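Local coordinates for protein acetyl-CoA acetyltransferase A (Ascaris suum, PDB 6BJA) that probably joins two acetyl-CoA molecules into acetoacetyl-CoA, or cleaves it or related substrates with coenzyme A, through a covalent acyl-enzyme intermediate, at residues 58-63 with 70-75. Residues are numbered along the deposited sequence; the frame is centred on the assembly and turned at random.
Sequences TIVGNV and QNIARQ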
ATOM      1  N   THR A  58      27.332   4.241 -22.706  1.00 17.11           N
ATOM      2  CA  THR A  58      27.244   4.138 -21.252  1.00 16.93           C
ATOM      3  C   THR A  58      26.500   2.869 -20.910  1.00 17.51           C
ATOM      4  O   THR A  58      25.345   2.725 -21.308  1.00 18.57           O
ATOM      5  CB  THR A  58      26.530   5.335 -20.690  1.00 21.33           C
ATOM      6  OG1 THR A  58      27.247   6.514 -21.095  1.00 19.98           O
ATOM      7  CG2 THR A  58      26.457   5.287 -19.168  1.00 20.65           C
ATOM      8  N   ILE A  59      27.165   1.946 -20.220  1.00 15.68           N
ATOM      9  CA  ILE A  59      26.592   0.625 -19.949  1.00 15.80           C
ATOM     10  C   ILE A  59      26.548   0.459 -18.441  1.00 16.20           C
ATOM     11  O   ILE A  59      27.589   0.489 -17.800  1.00 15.66           O
ATOM     12  CB  ILE A  59      27.424  -0.523 -20.559  1.00 16.40           C
ATOM     13  CG1 ILE A  59      27.722  -0.263 -22.029  1.00 19.09           C
ATOM     14  CG2 ILE A  59      26.710  -1.868 -20.356  1.00 18.40           C
ATOM     15  CD1 ILE A  59      28.767  -1.149 -22.618  1.00 22.05           C
ATOM     16  N   VAL A  60      25.354   0.270 -17.889  1.00 15.80           N
ATOM     17  CA  VAL A  60      25.162   0.300 -16.444  1.00 16.07           C
ATOM     18  C   VAL A  60      24.514  -0.942 -15.889  1.00 15.24           C
ATOM     19  O   VAL A  60      23.396  -1.293 -16.268  1.00 15.61           O
ATOM     20  CB  VAL A  60      24.280   1.481 -16.012  1.00 14.59           C
ATOM     21  CG1 VAL A  60      24.192   1.527 -14.479  1.00 16.19           C
ATOM     22  CG2 VAL A  60      24.821   2.794 -16.558  1.00 15.57           C
ATOM     23  N   GLY A  61      25.190  -1.601 -14.954  1.00 13.60           N
ATOM     24  CA  GLY A  61      24.578  -2.673 -14.198  1.00 13.48           C
ATOM     25  C   GLY A  61      23.737  -2.184 -13.036  1.00 15.39           C
ATOM     26  O   GLY A  61      24.153  -1.316 -12.253  1.00 15.51           O
ATOM     27  N   ASN A  62      22.538  -2.745 -12.916  1.00 15.36           N
ATOM     28  CA  ASN A  62      21.591  -2.387 -11.869  1.00 15.58           C
ATOM     29  C   ASN A  62      20.574  -3.495 -11.749  1.00 15.92           C
ATOM     30  O   ASN A  62      20.080  -3.972 -12.755  1.00 16.69           O
ATOM     31  CB  ASN A  62      20.887  -1.058 -12.189  1.00 15.71           C
ATOM     32  CG  ASN A  62      19.835  -0.696 -11.167  1.00 17.04           C
ATOM     33  OD1 ASN A  62      18.626  -0.877 -11.389  1.00 19.45           O
ATOM     34  ND2 ASN A  62      20.278  -0.159 -10.039  1.00 16.50           N
ATOM     35  N   VAL A  63      20.294  -3.922 -10.525  1.00 15.34           N
ATOM     36  CA  VAL A  63      19.357  -5.007 -10.277  1.00 15.41           C
ATOM     37  C   VAL A  63      17.966  -4.498  -9.880  1.00 16.52           C
ATOM     38  O   VAL A  63      16.963  -4.914 -10.465  1.00 19.15           O
ATOM     39  CB  VAL A  63      19.903  -5.945  -9.187  1.00 15.26           C
ATOM     40  CG1 VAL A  63      18.933  -7.112  -8.950  1.00 16.83           C
ATOM     41  CG2 VAL A  63      21.291  -6.437  -9.578  1.00 15.17           C
ATOM     42  N   GLN A  70      12.829   5.572 -16.510  1.00 18.78           N
ATOM     43  CA  GLN A  70      13.299   4.922 -17.724  1.00 17.11           C
ATOM     44  C   GLN A  70      14.815   4.767 -17.734  1.00 19.95           C
ATOM     45  O   GLN A  70      15.523   5.721 -17.453  1.00 20.97           O
ATOM     46  CB  GLN A  70      12.896   5.737 -18.964  1.00 18.50           C
ATOM     47  CG  GLN A  70      11.424   5.712 -19.268  1.00 19.44           C
ATOM     48  CD  GLN A  70      11.074   6.454 -20.550  1.00 18.76           C
ATOM     49  OE1 GLN A  70      11.838   7.288 -21.048  1.00 20.25           O
ATOM     50  NE2 GLN A  70       9.915   6.144 -21.092  1.00 18.89           N
ATOM     51  N   ASN A  71      15.276   3.571 -18.099  1.00 20.14           N
ATOM     52  CA  ASN A  71      16.675   3.287 -18.467  1.00 17.79           C
ATOM     53  C   ASN A  71      17.701   4.155 -17.757  1.00 18.57           C
ATOM     54  O   ASN A  71      18.166   5.153 -18.307  1.00 17.78           O
ATOM     55  CB  ASN A  71      16.807   3.425 -19.994  1.00 20.37           C
ATOM     56  CG  ASN A  71      18.189   3.066 -20.525  1.00 18.05           C
ATOM     57  OD1 ASN A  71      19.041   2.505 -19.827  1.00 18.00           O
ATOM     58  ND2 ASN A  71      18.412   3.391 -21.791  1.00 17.82           N
ATOM     59  N   ILE A  72      18.053   3.789 -16.532  1.00 16.64           N
ATOM     60  CA  ILE A  72      18.869   4.705 -15.730  1.00 15.67           C
ATOM     61  C   ILE A  72      20.209   5.006 -16.400  1.00 15.67           C
ATOM     62  O   ILE A  72      20.764   6.074 -16.163  1.00 16.10           O
ATOM     63  CB  ILE A  72      19.124   4.192 -14.295  1.00 17.10           C
ATOM     64  CG1 ILE A  72      19.877   2.866 -14.285  1.00 17.37           C
ATOM     65  CG2 ILE A  72      17.821   4.117 -13.520  1.00 17.76           C
ATOM     66  CD1 ILE A  72      20.354   2.513 -12.922  1.00 18.97           C
ATOM     67  N   ALA A  73      20.719   4.107 -17.237  1.00 16.12           N
ATOM     68  CA  ALA A  73      21.954   4.376 -17.979  1.00 14.71           C
ATOM     69  C   ALA A  73      21.840   5.673 -18.780  1.00 14.84           C
ATOM     70  O   ALA A  73      22.791   6.446 -18.816  1.00 15.65           O
ATOM     71  CB  ALA A  73      22.305   3.237 -18.892  1.00 16.23           C
ATOM     72  N   ARG A  74      20.678   5.934 -19.384  1.00 14.96           N
ATOM     73  CA  ARG A  74      20.505   7.163 -20.158  1.00 15.19           C
ATOM     74  C   ARG A  74      20.431   8.406 -19.249  1.00 16.67           C
ATOM     75  O   ARG A  74      20.964   9.466 -19.579  1.00 16.59           O
ATOM     76  CB  ARG A  74      19.259   7.050 -21.015  1.00 16.28           C
ATOM     77  CG  ARG A  74      19.013   8.243 -21.932  1.00 16.65           C
ATOM     78  CD  ARG A  74      20.044   8.330 -23.026  1.00 15.90           C
ATOM     79  NE  ARG A  74      19.600   9.263 -24.087  1.00 16.69           N
ATOM     80  CZ  ARG A  74      20.359   9.641 -25.109  1.00 19.80           C
ATOM     81  NH1 ARG A  74      21.582   9.151 -25.273  1.00 18.36           N
ATOM     82  NH2 ARG A  74      19.875  10.502 -26.000  1.00 19.65           N
ATOM     83  N   GLN A  75      19.755   8.285 -18.116  1.00 15.22           N
ATOM     84  CA  GLN A  75      19.698   9.361 -17.145  1.00 16.19           C
ATOM     85  C   GLN A  75      21.098   9.718 -16.679  1.00 17.45           C
ATOM     86  O   GLN A  75      21.463  10.885 -16.610  1.00 17.23           O
ATOM     87  CB  GLN A  75      18.829   8.984 -15.956  1.00 15.34           C
ATOM     88  CG  GLN A  75      17.369   8.726 -16.276  1.00 17.60           C
ATOM     89  CD  GLN A  75      16.583   8.442 -15.025  1.00 19.31           C
ATOM     90  OE1 GLN A  75      16.596   9.231 -14.073  1.00 18.64           O
ATOM     91  NE2 GLN A  75      15.916   7.300 -14.996  1.00 19.45           N
TER
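The first turn of the helix that starts at I72 lies against one face of strand 57-61, with the CA atoms of V60 and A73 5.4 Å apart and no hydrogen bond between the two segments. So close an approach suits alanine: the CB of A73 presses on CG2 of V60 at 3.5 Å, tighter than usual for two carbons. V60 holds its other methyl, CG1, anti to the backbone N (chi1 -176°), and this branch reaches CD1 of I72 at 4.3 Å. A beta-branched valine fits a strand and offers a short, broad apolar surface to the helix. Strand 57-61, helix 72-79 and strand 87-92 form a beta-alpha-beta unit of the thiolase N-terminal domain. I72 sends out its long branch with CG1 between the backbone N and the carbonyl carbon (chi1 61°), which brings CD1 to N62 as well, 3.7 Å from both its CB and its CG; the two side chains cross at about a right angle. Asparagine serves here by pairing an apolar CB with an amide whose ND2 is taken up by the backbone O of S122. At the other end of the strand, T58 divides its roles: CG2 packs 3.9 Å from the backbone O of A73, while OG1 hydrogen-bonds to OG of S77, further along the helix. N71 is the N-cap residue, its OD1 hydrogen-bonded to OG1 of T90 and its ND2 to the backbone O of C88, both on the neighbouring parallel strand. From the first turn of the helix, NE2 of Q75 reaches back to the O of Q70 at 2.9 Å, nearly straight at 165° but above the carbonyl plane.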